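PDB 3OC9: UDP-N-acetylglucosamine pyrophosphorylase from Entamoeba histolytica, which probably catalyses the transfer of uridylate from UTP to N-acetyl-alpha-D-glucosamine 1-phosphate, giving UDP-N-acetylglucosamine and diphosphate. Local coordinates for residues 37-42 with 95-100; 155-160 with 309-314; 207-212 with 314-319; 211-216 with 322-327. All blocks are in the same frame, centred on the assembly; numbering follows the deposited sequence. Where two conformers were deposited one is given.

Contact 1. Residues 37-42 with 95-100; sequences ALITPA and HWFLMT. Unlike the reference sequence in segment 37-42: Pro41 (reference Leu).
Trp96 and Thr40 are joined by a side-chain bond that crosses between two parallel strands: the indole NE1 donates to Thr40 OG1 at 3.0 Å, nearly straight at 168°, with the oxygen in the plane of the ring. Thr40 holds OG1 between its backbone N and carbonyl carbon (chi1 62°), which turns the hydroxyl to the indole edge. Leu38 runs alongside Trp96 and lays CD2 over one face of the indole, 3.9 Å from the centroid of the five-membered ring, a CH-pi contact; in the conformer given, Leu98 CD1 lies near the rim of the opposite face. The methyl of Leu38 and the N-H bond to Thr40 together hold the indole in its rotation. On the other side of the sheet Ala37 CB meets the edge of the Phe97 ring at CE2, 3.7 Å away, and Ile39 CG1 lies farther from the same ring. The backbone sets this pairing. Leu38 N bonds to His95 O and Phe97 N to Leu38 O (2.9 Å), then Thr40 N to Phe97 O and Met99 N to Thr40 O (2.9 Å), the strands running 19° from parallel. Ala42 N continues the pattern to Met99 O (3.1 Å) just as the chain leaves the first strand. These are neighbouring strands in the central sheet of the nucleotidyltransferase (GT-A-like) fold. Strand 180-184 flanks 37-41 and strand 125-134 flanks 95-100, where His126 NE2 hydrogen-bonds to His95 ND1. Helix 68-87 packs on the Leu38 and Trp96 face, and helix 105-114 on Leu98 and Ala42.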
loop_
_atom_site.group_PDB
_atom_site.type_symbol
_atom_site.label_atom_id
_atom_site.label_comp_id
_atom_site.label_asym_id
_atom_site.label_seq_id
_atom_site.Cartn_x
_atom_site.Cartn_y
_atom_site.Cartn_z
ATOM N N ALA A 37 9.370 -5.867 8.790
ATOM C CA ALA A 37 8.026 -6.463 8.590
ATOM C C ALA A 37 7.193 -5.716 7.539
ATOM O O ALA A 37 7.469 -4.527 7.255
ATOM C CB ALA A 37 7.239 -6.501 9.947
ATOM N N LEU A 38 6.168 -6.399 6.999
ATOM C CA LEU A 38 5.162 -5.801 6.086
ATOM C C LEU A 38 3.783 -5.708 6.785
ATOM O O LEU A 38 3.400 -6.643 7.500
ATOM C CB LEU A 38 5.016 -6.660 4.794
ATOM C CG LEU A 38 4.076 -6.114 3.705
ATOM C CD1 LEU A 38 4.653 -4.811 3.066
ATOM C CD2 LEU A 38 3.753 -7.119 2.545
ATOM N N ILE A 39 3.059 -4.593 6.584
ATOM C CA ILE A 39 1.681 -4.421 7.118
ATOM C C ILE A 39 0.731 -4.056 5.964
ATOM O O ILE A 39 0.984 -3.062 5.280
ATOM C CB ILE A 39 1.592 -3.294 8.209
ATOM C CG1 ILE A 39 2.494 -3.618 9.434
ATOM C CG2 ILE A 39 0.093 -3.108 8.641
ATOM C CD1 ILE A 39 2.674 -2.436 10.450
ATOM N N THR A 40 -0.330 -4.850 5.726
ATOM C CA THR A 40 -1.340 -4.473 4.690
ATOM C C THR A 40 -2.796 -4.754 5.114
ATOM O O THR A 40 -3.038 -5.586 5.987
ATOM C CB THR A 40 -1.102 -5.171 3.318
ATOM O OG1 THR A 40 -1.223 -6.575 3.484
ATOM C CG2 THR A 40 0.306 -4.852 2.693
ATOM N N PRO A 41 -3.780 -4.076 4.485
ATOM C CA PRO A 41 -5.184 -4.550 4.645
ATOM C C PRO A 41 -5.572 -5.639 3.624
ATOM O O PRO A 41 -5.010 -5.691 2.517
ATOM C CB PRO A 41 -6.000 -3.289 4.402
ATOM C CG PRO A 41 -5.120 -2.408 3.479
ATOM C CD PRO A 41 -3.685 -2.924 3.560
ATOM N N ALA A 42 -6.527 -6.503 3.973
ATOM C CA ALA A 42 -7.017 -7.510 3.023
ATOM C C ALA A 42 -7.862 -6.859 1.924
ATOM O O ALA A 42 -8.002 -7.403 0.792
ATOM C CB ALA A 42 -7.816 -8.573 3.748
ATOM N N HIS A 95 8.175 -11.183 8.567
ATOM C CA HIS A 95 6.803 -11.388 9.085
ATOM C C HIS A 95 5.797 -10.407 8.405
ATOM O O HIS A 95 6.158 -9.254 8.133
ATOM C CB HIS A 95 6.789 -11.272 10.635
ATOM C CG HIS A 95 7.384 -12.467 11.341
ATOM N ND1 HIS A 95 6.659 -13.613 11.603
ATOM C CD2 HIS A 95 8.642 -12.711 11.788
ATOM C CE1 HIS A 95 7.438 -14.503 12.199
ATOM N NE2 HIS A 95 8.652 -13.988 12.312
ATOM N N TRP A 96 4.569 -10.879 8.127
ATOM C CA TRP A 96 3.518 -10.136 7.385
ATOM C C TRP A 96 2.231 -10.086 8.226
ATOM O O TRP A 96 1.649 -11.142 8.531
ATOM C CB TRP A 96 3.254 -10.827 6.020
ATOM C CG TRP A 96 2.217 -10.189 5.076
ATOM C CD1 TRP A 96 1.581 -8.960 5.216
ATOM C CD2 TRP A 96 1.723 -10.752 3.849
ATOM N NE1 TRP A 96 0.723 -8.751 4.140
ATOM C CE2 TRP A 96 0.792 -9.827 3.295
ATOM C CE3 TRP A 96 1.981 -11.949 3.160
ATOM C CZ2 TRP A 96 0.116 -10.065 2.082
ATOM C CZ3 TRP A 96 1.307 -12.191 1.936
ATOM C CH2 TRP A 96 0.391 -11.240 1.410
ATOM N N PHE A 97 1.810 -8.869 8.601
ATOM C CA PHE A 97 0.608 -8.652 9.441
ATOM C C PHE A 97 -0.520 -8.118 8.526
ATOM O O PHE A 97 -0.358 -7.065 7.882
ATOM C CB PHE A 97 0.954 -7.685 10.609
ATOM C CG PHE A 97 2.140 -8.152 11.440
ATOM C CD1 PHE A 97 1.978 -9.159 12.414
ATOM C CD2 PHE A 97 3.411 -7.617 11.240
ATOM C CE1 PHE A 97 3.077 -9.634 13.159
ATOM C CE2 PHE A 97 4.524 -8.071 11.989
ATOM C CZ PHE A 97 4.349 -9.089 12.957
ATOM N N LEU A 98 -1.643 -8.853 8.473
ATOM C CA LEU A 98 -2.741 -8.545 7.545
ATOM C C LEU A 98 -3.991 -8.147 8.310
ATOM O O LEU A 98 -4.581 -8.970 9.020
ATOM C CB LEU A 98 -3.061 -9.751 6.648
ATOM C CG LEU A 98 -2.036 -10.143 5.597
ATOM C CD1 LEU A 98 -1.124 -11.191 6.187
ATOM C CD2 LEU A 98 -2.750 -10.679 4.343
ATOM N N MET A 99 -4.395 -6.880 8.166
ATOM C CA MET A 99 -5.581 -6.360 8.907
ATOM C C MET A 99 -6.909 -6.722 8.233
ATOM O O MET A 99 -7.115 -6.436 7.043
ATOM C CB MET A 99 -5.490 -4.833 9.123
ATOM C CG MET A 99 -6.560 -4.273 10.090
ATOM S SD MET A 99 -6.290 -2.549 10.656
ATOM C CE MET A 99 -6.598 -1.642 9.161
ATOM N N THR A 100 -7.781 -7.372 9.017
ATOM C CA THR A 100 -9.097 -7.791 8.527
ATOM C C THR A 100 -10.169 -7.454 9.582
ATOM O O THR A 100 -9.990 -6.500 10.356
ATOM C CB THR A 100 -9.125 -9.285 8.059
ATOM O OG1 THR A 100 -10.408 -9.595 7.496
ATOM C CG2 THR A 100 -8.820 -10.244 9.194
#

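Contact 2. Residues 155-160 with 309-314; sequences NGHGGL and EIFFFD. Unlike the reference sequence in segment 309-314: Ile310 (reference Met).
Asn155 O accepts Ile310 N at 3.0 Å and Ile310 O accepts Gly158 N at 2.9 Å, the second donor standing well above the carbonyl plane, so two connecting segments are joined by backbone bonds without forming a sheet. The two backbones meet closely at Gly156 and Gly158, with Gly158 CA only 3.4 Å from Phe312 N. His157 carries the side-chain part. Its CG sits between the backbone N and carbonyl carbon (chi1 47°), bringing the imidazole back across the other segment, where ND1 accepts Phe312 N at 3.1 Å, the donor tilted 23° from the ring plane. The Phe312 ring turns its edge to one imidazole face, CD2 reaching ND1 at 3.4 Å, in an edge-to-face pair with planes at 62°. A water lies over the opposite face; it accepts from His157 N and donates to Glu309 OE1. Phe311 and Phe313 meet the imidazole obliquely, completing an aromatic cluster, while Ile310 CD1 packs 3.7 Å from Gly159 N. Segment 155-160 links strand 149-154 to helix 160-166, with Asn155 OD1 held by Gln130 of strand 125-134. Segment 309-314 leaves strand 305-309; His282 stacks on Phe311, and strand 263-267 lies against Phe312.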
loop_
_atom_site.group_PDB
_atom_site.type_symbol
_atom_site.label_atom_id
_atom_site.label_comp_id
_atom_site.label_asym_id
_atom_site.label_seq_id
_atom_site.Cartn_x
_atom_site.Cartn_y
_atom_site.Cartn_z
ATOM N N ASN A 155 -13.951 0.461 11.377
ATOM C CA ASN A 155 -13.793 1.793 11.988
ATOM C C ASN A 155 -12.863 2.779 11.240
ATOM O O ASN A 155 -12.621 3.884 11.744
ATOM C CB ASN A 155 -13.405 1.689 13.479
ATOM C CG ASN A 155 -12.040 1.008 13.706
ATOM O OD1 ASN A 155 -11.332 0.658 12.767
ATOM N ND2 ASN A 155 -11.693 0.797 14.976
ATOM N N GLY A 156 -12.381 2.395 10.050
ATOM C CA GLY A 156 -11.475 3.244 9.228
ATOM C C GLY A 156 -10.013 2.784 9.281
ATOM O O GLY A 156 -9.628 2.053 10.211
ATOM N N HIS A 157 -9.184 3.183 8.301
ATOM C CA HIS A 157 -7.778 2.717 8.321
ATOM C C HIS A 157 -6.945 3.235 9.512
ATOM O O HIS A 157 -5.904 2.661 9.849
ATOM C CB HIS A 157 -7.038 2.902 6.979
ATOM C CG HIS A 157 -7.212 4.253 6.340
ATOM N ND1 HIS A 157 -7.143 5.439 7.044
ATOM C CD2 HIS A 157 -7.436 4.598 5.047
ATOM C CE1 HIS A 157 -7.311 6.456 6.217
ATOM N NE2 HIS A 157 -7.497 5.974 4.999
ATOM N N GLY A 158 -7.423 4.303 10.152
ATOM C CA GLY A 158 -6.831 4.807 11.402
ATOM C C GLY A 158 -6.938 3.823 12.577
ATOM O O GLY A 158 -6.209 3.936 13.555
ATOM N N GLY A 159 -7.846 2.853 12.475
ATOM C CA GLY A 159 -7.966 1.799 13.489
ATOM C C GLY A 159 -6.759 0.854 13.590
ATOM O O GLY A 159 -6.670 0.041 14.543
ATOM N N LEU A 160 -5.841 0.946 12.616
ATOM C CA LEU A 160 -4.600 0.149 12.619
ATOM C C LEU A 160 -3.830 0.198 13.942
ATOM O O LEU A 160 -3.459 -0.858 14.488
ATOM C CB LEU A 160 -3.657 0.566 11.452
ATOM C CG LEU A 160 -2.259 -0.089 11.386
ATOM C CD1 LEU A 160 -2.330 -1.603 11.108
ATOM C CD2 LEU A 160 -1.414 0.572 10.285
ATOM N N GLU A 309 -15.638 7.236 11.001
ATOM C CA GLU A 309 -14.286 6.693 10.736
ATOM C C GLU A 309 -13.124 7.517 11.321
ATOM O O GLU A 309 -13.257 8.730 11.555
ATOM C CB GLU A 309 -14.044 6.517 9.217
ATOM C CG GLU A 309 -14.963 5.501 8.515
ATOM C CD GLU A 309 -14.657 5.313 7.021
ATOM O OE1 GLU A 309 -13.768 6.007 6.481
ATOM O OE2 GLU A 309 -15.329 4.470 6.376
ATOM N N ILE A 310 -11.986 6.845 11.539
ATOM C CA ILE A 310 -10.715 7.528 11.887
ATOM C C ILE A 310 -9.685 7.209 10.780
ATOM O O ILE A 310 -9.735 6.121 10.167
ATOM C CB ILE A 310 -10.187 7.144 13.321
ATOM C CG1 ILE A 310 -10.213 5.622 13.531
ATOM C CG2 ILE A 310 -11.004 7.880 14.458
ATOM C CD1 ILE A 310 -9.576 5.101 14.850
ATOM N N PHE A 311 -8.770 8.159 10.507
ATOM C CA PHE A 311 -7.846 8.117 9.329
ATOM C C PHE A 311 -6.366 7.986 9.783
ATOM O O PHE A 311 -5.925 8.724 10.666
ATOM C CB PHE A 311 -7.978 9.417 8.489
ATOM C CG PHE A 311 -9.297 9.581 7.731
ATOM C CD1 PHE A 311 -10.216 8.532 7.595
ATOM C CD2 PHE A 311 -9.574 10.795 7.099
ATOM C CE1 PHE A 311 -11.414 8.703 6.870
ATOM C CE2 PHE A 311 -10.760 10.970 6.365
ATOM C CZ PHE A 311 -11.674 9.918 6.255
ATOM N N PHE A 312 -5.601 7.054 9.207
ATOM C CA PHE A 312 -4.257 6.781 9.726
ATOM C C PHE A 312 -3.327 7.997 9.615
ATOM O O PHE A 312 -2.497 8.213 10.495
ATOM C CB PHE A 312 -3.609 5.502 9.116
ATOM C CG PHE A 312 -3.059 5.692 7.726
ATOM C CD1 PHE A 312 -1.857 6.384 7.514
ATOM C CD2 PHE A 312 -3.743 5.175 6.626
ATOM C CE1 PHE A 312 -1.355 6.594 6.205
ATOM C CE2 PHE A 312 -3.251 5.366 5.320
ATOM C CZ PHE A 312 -2.056 6.075 5.112
ATOM N N PHE A 313 -3.504 8.801 8.567
ATOM C CA PHE A 313 -2.597 9.950 8.329
ATOM C C PHE A 313 -2.770 11.111 9.309
ATOM O O PHE A 313 -1.904 12.001 9.399
ATOM C CB PHE A 313 -2.582 10.399 6.840
ATOM C CG PHE A 313 -3.952 10.614 6.237
ATOM C CD1 PHE A 313 -4.536 9.627 5.437
ATOM C CD2 PHE A 313 -4.661 11.802 6.468
ATOM C CE1 PHE A 313 -5.810 9.809 4.876
ATOM C CE2 PHE A 313 -5.941 12.006 5.900
ATOM C CZ PHE A 313 -6.518 10.999 5.108
ATOM N N ASP A 314 -3.859 11.105 10.094
ATOM C CA ASP A 314 -3.974 12.088 11.186
ATOM C C ASP A 314 -2.970 11.856 12.329
ATOM O O ASP A 314 -2.872 12.695 13.229
ATOM C CB ASP A 314 -5.425 12.172 11.740
ATOM C CG ASP A 314 -6.395 12.872 10.774
ATOM O OD1 ASP A 314 -5.988 13.829 10.058
ATOM O OD2 ASP A 314 -7.594 12.474 10.730
HETATM O O HOH W 1 -10.734 4.778 6.222
#

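Contact 3. Residues 207-212 with 314-319; sequences SEICIK and DVFPLA
Over one face of the Phe316 ring stands Ile211 CD1, 4.2 Å from the centroid and 27° off the normal, a CH-pi contact in which the isoleucine and the phenylalanine come from opposite directions. Ile209 CD1 reaches the same ring at CD1, 4.0 Å away, from an oblique position, its side chain crossing that of Phe316 at about a right angle. Phe316 gets there because its CG lies anti to the carbonyl carbon (chi1 -67°), which carries the ring from the 3-10 segment toward strand 209-212. The methyl end of Ile209 also meets Ala319 CB at 3.6 Å, so this one CD1 touches both the ring and the residue that follows the 3-10 segment. At the end of the contact Glu208 OE1 lies 3.7 Å from Ala319 CB, but its polar partners are the backbone N-H groups of Thr320 and Lys321, just beyond the segment. Asn264 and Tyr266 of strand 263-267 also touch Phe316, and Phe270 of helix 268-274 touches both Ile209 and Ala319. No hydrogen bond joins the two segments themselves. The 3-10 segment is therefore seated on the sheet by apolar packing, while the glutamate carboxylate receives the chain where it enters strand 322-326.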
loop_
_atom_site.group_PDB
_atom_site.type_symbol
_atom_site.label_atom_id
_atom_site.label_comp_id
_atom_site.label_asym_id
_atom_site.label_seq_id
_atom_site.Cartn_x
_atom_site.Cartn_y
_atom_site.Cartn_z
ATOM N N SER A 207 14.761 8.094 11.353
ATOM C CA SER A 207 13.370 8.605 11.223
ATOM C C SER A 207 12.379 7.808 12.084
ATOM O O SER A 207 12.549 6.586 12.221
ATOM C CB SER A 207 12.895 8.475 9.757
ATOM O OG SER A 207 13.749 9.164 8.844
ATOM N N GLU A 208 11.347 8.485 12.622
ATOM C CA GLU A 208 10.098 7.830 13.137
ATOM C C GLU A 208 9.129 7.406 12.006
ATOM O O GLU A 208 8.526 6.320 12.051
ATOM C CB GLU A 208 9.359 8.774 14.101
ATOM C CG GLU A 208 10.084 8.952 15.460
ATOM C CD GLU A 208 9.508 10.110 16.266
ATOM O OE1 GLU A 208 9.423 11.222 15.721
ATOM O OE2 GLU A 208 9.179 9.914 17.456
ATOM N N ILE A 209 8.956 8.295 11.023
ATOM C CA ILE A 209 8.137 8.027 9.820
ATOM C C ILE A 209 8.940 8.401 8.563
ATOM O O ILE A 209 9.581 9.487 8.531
ATOM C CB ILE A 209 6.781 8.838 9.795
ATOM C CG1 ILE A 209 6.080 8.827 11.165
ATOM C CG2 ILE A 209 5.824 8.268 8.679
ATOM C CD1 ILE A 209 4.826 9.750 11.247
ATOM N N CYS A 210 8.916 7.520 7.546
ATOM C CA CYS A 210 9.421 7.835 6.202
ATOM C C CYS A 210 8.218 7.782 5.215
ATOM O O CYS A 210 7.611 6.692 5.008
ATOM C CB CYS A 210 10.548 6.860 5.790
ATOM S SG CYS A 210 11.284 7.163 4.103
ATOM N N ILE A 211 7.887 8.928 4.603
ATOM C CA ILE A 211 6.676 9.070 3.734
ATOM C C ILE A 211 7.062 9.100 2.237
ATOM O O ILE A 211 7.740 10.053 1.816
ATOM C CB ILE A 211 5.880 10.394 4.052
ATOM C CG1 ILE A 211 5.574 10.511 5.556
ATOM C CG2 ILE A 211 4.566 10.469 3.225
ATOM C CD1 ILE A 211 5.008 11.941 6.016
ATOM N N LYS A 212 6.645 8.090 1.452
ATOM C CA LYS A 212 6.845 8.122 -0.029
ATOM C C LYS A 212 5.849 9.088 -0.719
ATOM O O LYS A 212 4.653 9.103 -0.383
ATOM C CB LYS A 212 6.814 6.692 -0.666
ATOM C CG LYS A 212 8.208 5.958 -0.563
ATOM C CD LYS A 212 8.162 4.482 -1.037
ATOM C CE LYS A 212 9.580 3.921 -1.334
ATOM N NZ LYS A 212 9.527 2.462 -1.834
ATOM N N ASP A 314 -3.859 11.105 10.094
ATOM C CA ASP A 314 -3.974 12.088 11.186
ATOM C C ASP A 314 -2.970 11.856 12.329
ATOM O O ASP A 314 -2.872 12.695 13.229
ATOM C CB ASP A 314 -5.425 12.172 11.740
ATOM C CG ASP A 314 -6.395 12.872 10.774
ATOM O OD1 ASP A 314 -5.988 13.829 10.058
ATOM O OD2 ASP A 314 -7.594 12.474 10.730
ATOM N N VAL A 315 -2.217 10.744 12.272
ATOM C CA VAL A 315 -1.135 10.471 13.246
ATOM C C VAL A 315 0.192 11.199 12.915
ATOM O O VAL A 315 1.034 11.377 13.802
ATOM C CB VAL A 315 -0.897 8.937 13.486
ATOM C CG1 VAL A 315 0.121 8.343 12.503
ATOM C CG2 VAL A 315 -0.450 8.695 14.942
ATOM N N PHE A 316 0.339 11.664 11.671
ATOM C CA PHE A 316 1.612 12.294 11.227
ATOM C C PHE A 316 2.151 13.443 12.129
ATOM O O PHE A 316 3.372 13.502 12.366
ATOM C CB PHE A 316 1.581 12.744 9.733
ATOM C CG PHE A 316 1.505 11.610 8.688
ATOM C CD1 PHE A 316 1.533 10.245 9.022
ATOM C CD2 PHE A 316 1.409 11.963 7.325
ATOM C CE1 PHE A 316 1.454 9.236 7.995
ATOM C CE2 PHE A 316 1.328 10.960 6.285
ATOM C CZ PHE A 316 1.368 9.602 6.624
ATOM N N PRO A 317 1.269 14.355 12.637
ATOM C CA PRO A 317 1.821 15.473 13.455
ATOM C C PRO A 317 2.357 15.080 14.858
ATOM O O PRO A 317 3.008 15.908 15.537
ATOM C CB PRO A 317 0.659 16.486 13.547
ATOM C CG PRO A 317 -0.564 15.782 13.038
ATOM C CD PRO A 317 -0.147 14.566 12.254
ATOM N N LEU A 318 2.113 13.833 15.276
ATOM C CA LEU A 318 2.705 13.307 16.524
ATOM C C LEU A 318 4.239 13.151 16.439
ATOM O O LEU A 318 4.955 13.277 17.451
ATOM C CB LEU A 318 2.034 11.971 16.915
ATOM C CG LEU A 318 2.467 11.233 18.203
ATOM C CD1 LEU A 318 2.176 12.052 19.459
ATOM C CD2 LEU A 318 1.783 9.877 18.297
ATOM N N ALA A 319 4.748 12.872 15.239
ATOM C CA ALA A 319 6.200 12.660 15.032
ATOM C C ALA A 319 7.065 13.939 15.050
ATOM O O ALA A 319 6.614 14.988 14.574
ATOM C CB ALA A 319 6.421 11.897 13.720
#

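Contact 4. Residues 211-216 with 322-327; sequences IKIVKK and VSIFEI
A single water joins Lys215 to Glu326 and Ile327 where the two strands part: it accepts Lys215 N (3.1 Å) and donates to Glu326 OE2 (2.9 Å) and to Ile327 O (2.9 Å). It takes over from the direct backbone bonds. In order, Ile211 N bonds to Ser323 O, Phe325 N to Ile211 O, Ile213 N to Phe325 O and Ile327 N to Ile213 O. Strands 209-215 and 322-326 are thus parallel neighbours in the mixed sheet, their segment axes 42° apart, while 258-261 and 263-267 pair antiparallel with 209-215. On one face Lys212 and Phe325 lie side by side. Lys212 CG lies beside its backbone N (chi1 -83°), starting an extended chain past Phe325 that brings CE to 3.8 Å from Phe325 CE1 in an off-centre CH-pi contact. Ile327 CG2 packs across the same methylenes, also 3.8 Å from Lys212 CE. The ammonium continues to Glu332 and Asp195, which both form salt bridges with it. On the other face Ile211 CD1 touches Val322 CG1 and, in the conformer given, Ile324 CD1. Lys215 passes its methylenes across the Glu326 carboxylate, CG 3.6 Å from OE2, yet its NZ stays 4.4 Å from that oxygen. Thus a buried lysine contributes hydrocarbon to the strand interface and charge to two acids outside it. At the partly exposed end, the water links the Lys215 backbone N-H to the Glu326 carboxylate, and the ammonium, beyond a salt bridge, may add a modest attraction.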
loop_
_atom_site.group_PDB
_atom_site.type_symbol
_atom_site.label_atom_id
_atom_site.label_comp_id
_atom_site.label_asym_id
_atom_site.label_seq_id
_atom_site.Cartn_x
_atom_site.Cartn_y
_atom_site.Cartn_z
ATOM N N ILE A 211 7.887 8.928 4.603
ATOM C CA ILE A 211 6.676 9.070 3.734
ATOM C C ILE A 211 7.062 9.100 2.237
ATOM O O ILE A 211 7.740 10.053 1.816
ATOM C CB ILE A 211 5.880 10.394 4.052
ATOM C CG1 ILE A 211 5.574 10.511 5.556
ATOM C CG2 ILE A 211 4.566 10.469 3.225
ATOM C CD1 ILE A 211 5.008 11.941 6.016
ATOM N N LYS A 212 6.645 8.090 1.452
ATOM C CA LYS A 212 6.845 8.122 -0.029
ATOM C C LYS A 212 5.849 9.088 -0.719
ATOM O O LYS A 212 4.653 9.103 -0.383
ATOM C CB LYS A 212 6.814 6.692 -0.666
ATOM C CG LYS A 212 8.208 5.958 -0.563
ATOM C CD LYS A 212 8.162 4.482 -1.037
ATOM C CE LYS A 212 9.580 3.921 -1.334
ATOM N NZ LYS A 212 9.527 2.462 -1.834
ATOM N N ILE A 213 6.349 9.898 -1.664
ATOM C CA ILE A 213 5.514 10.885 -2.383
ATOM C C ILE A 213 5.749 10.837 -3.896
ATOM O O ILE A 213 6.818 10.373 -4.357
ATOM C CB ILE A 213 5.673 12.377 -1.831
ATOM C CG1 ILE A 213 7.081 12.975 -2.085
ATOM C CG2 ILE A 213 5.319 12.444 -0.316
ATOM C CD1 ILE A 213 7.294 13.649 -3.525
ATOM N N VAL A 214 4.755 11.309 -4.647
ATOM C CA VAL A 214 4.931 11.635 -6.078
ATOM C C VAL A 214 4.817 13.164 -6.262
ATOM O O VAL A 214 3.978 13.814 -5.626
ATOM C CB VAL A 214 3.902 10.878 -7.007
ATOM C CG1 VAL A 214 4.168 9.360 -7.005
ATOM C CG2 VAL A 214 2.385 11.184 -6.614
ATOM N N LYS A 215 5.654 13.743 -7.124
ATOM C CA LYS A 215 5.511 15.179 -7.470
ATOM C C LYS A 215 4.186 15.500 -8.194
ATOM O O LYS A 215 3.899 14.922 -9.263
ATOM C CB LYS A 215 6.674 15.617 -8.363
ATOM C CG LYS A 215 7.971 15.890 -7.656
ATOM C CD LYS A 215 8.906 16.599 -8.671
ATOM C CE LYS A 215 10.153 17.133 -8.040
ATOM N NZ LYS A 215 11.141 17.564 -9.096
ATOM N N LYS A 216 3.375 16.399 -7.614
ATOM C CA LYS A 216 2.020 16.738 -8.148
ATOM C C LYS A 216 2.087 17.158 -9.632
ATOM O O LYS A 216 2.912 17.988 -9.994
ATOM C CB LYS A 216 1.364 17.842 -7.298
ATOM C CG LYS A 216 -0.043 18.310 -7.760
ATOM C CD LYS A 216 -0.771 19.144 -6.672
ATOM C CE LYS A 216 -2.008 19.841 -7.240
ATOM N NZ LYS A 216 -2.839 20.396 -6.096
ATOM N N VAL A 322 10.848 13.153 10.721
ATOM C CA VAL A 322 10.138 12.646 9.511
ATOM C C VAL A 322 10.991 12.894 8.257
ATOM O O VAL A 322 11.489 14.023 8.057
ATOM C CB VAL A 322 8.762 13.372 9.318
ATOM C CG1 VAL A 322 8.056 12.930 8.000
ATOM C CG2 VAL A 322 7.833 13.177 10.537
ATOM N N SER A 323 11.200 11.860 7.437
ATOM C CA SER A 323 11.868 12.034 6.139
ATOM C C SER A 323 10.868 11.855 4.963
ATOM O O SER A 323 9.878 11.097 5.094
ATOM C CB SER A 323 13.090 11.089 6.036
ATOM O OG SER A 323 12.738 9.713 6.159
ATOM N N ILE A 324 11.122 12.561 3.844
ATOM C CA ILE A 324 10.251 12.554 2.647
ATOM C C ILE A 324 11.036 11.977 1.444
ATOM O O ILE A 324 12.073 12.529 1.042
ATOM C CB ILE A 324 9.721 14.004 2.315
ATOM C CG1 ILE A 324 9.131 14.694 3.560
ATOM C CG2 ILE A 324 8.692 13.999 1.146
ATOM C CD1 ILE A 324 8.017 13.895 4.279
ATOM N N PHE A 325 10.536 10.869 0.884
ATOM C CA PHE A 325 11.238 10.029 -0.150
ATOM C C PHE A 325 10.486 10.100 -1.496
ATOM O O PHE A 325 9.369 9.551 -1.627
ATOM C CB PHE A 325 11.278 8.575 0.421
ATOM C CG PHE A 325 12.134 7.549 -0.355
ATOM C CD1 PHE A 325 11.792 7.134 -1.641
ATOM C CD2 PHE A 325 13.220 6.924 0.279
ATOM C CE1 PHE A 325 12.544 6.134 -2.317
ATOM C CE2 PHE A 325 13.981 5.929 -0.377
ATOM C CZ PHE A 325 13.635 5.540 -1.685
ATOM N N GLU A 326 11.073 10.744 -2.515
ATOM C CA GLU A 326 10.401 10.814 -3.848
ATOM C C GLU A 326 10.481 9.500 -4.657
ATOM O O GLU A 326 11.583 8.942 -4.818
ATOM C CB GLU A 326 11.000 11.968 -4.714
ATOM C CG GLU A 326 10.264 12.141 -6.094
ATOM C CD GLU A 326 10.941 13.115 -7.085
ATOM O OE1 GLU A 326 12.026 13.677 -6.783
ATOM O OE2 GLU A 326 10.371 13.316 -8.186
ATOM N N ILE A 327 9.338 9.023 -5.182
ATOM C CA ILE A 327 9.316 7.895 -6.152
ATOM C C ILE A 327 8.868 8.344 -7.556
ATOM O O ILE A 327 8.178 9.354 -7.695
ATOM C CB ILE A 327 8.417 6.704 -5.665
ATOM C CG1 ILE A 327 6.957 7.173 -5.479
ATOM C CG2 ILE A 327 9.006 6.144 -4.344
ATOM C CD1 ILE A 327 5.890 6.041 -5.557
HETATM O O HOH W 2 7.802 12.074 -8.597
#

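Overall arrangement
Contacts 1 and 4 are buried parallel strand pairs in one mixed sheet, their centres about 22 Å apart. Contact 1 adds an indole-hydroxyl bond to its backbone pairing; contact 4 ends in a water bridge. Contact 3 is buried too but has no hydrogen bond between its two segments, and shares strand 209-215 with contact 4; Ser207 OG and Ser323 OG, 2.9 Å apart, probably hydrogen-bond between them. Contact 2 is the surface member, a loop pair built on glycines, a histidine and water. It and contact 3 share the 3-10 segment, meeting at Asp314, and its Leu160 packs on Met99 and Ile39 of contact 1.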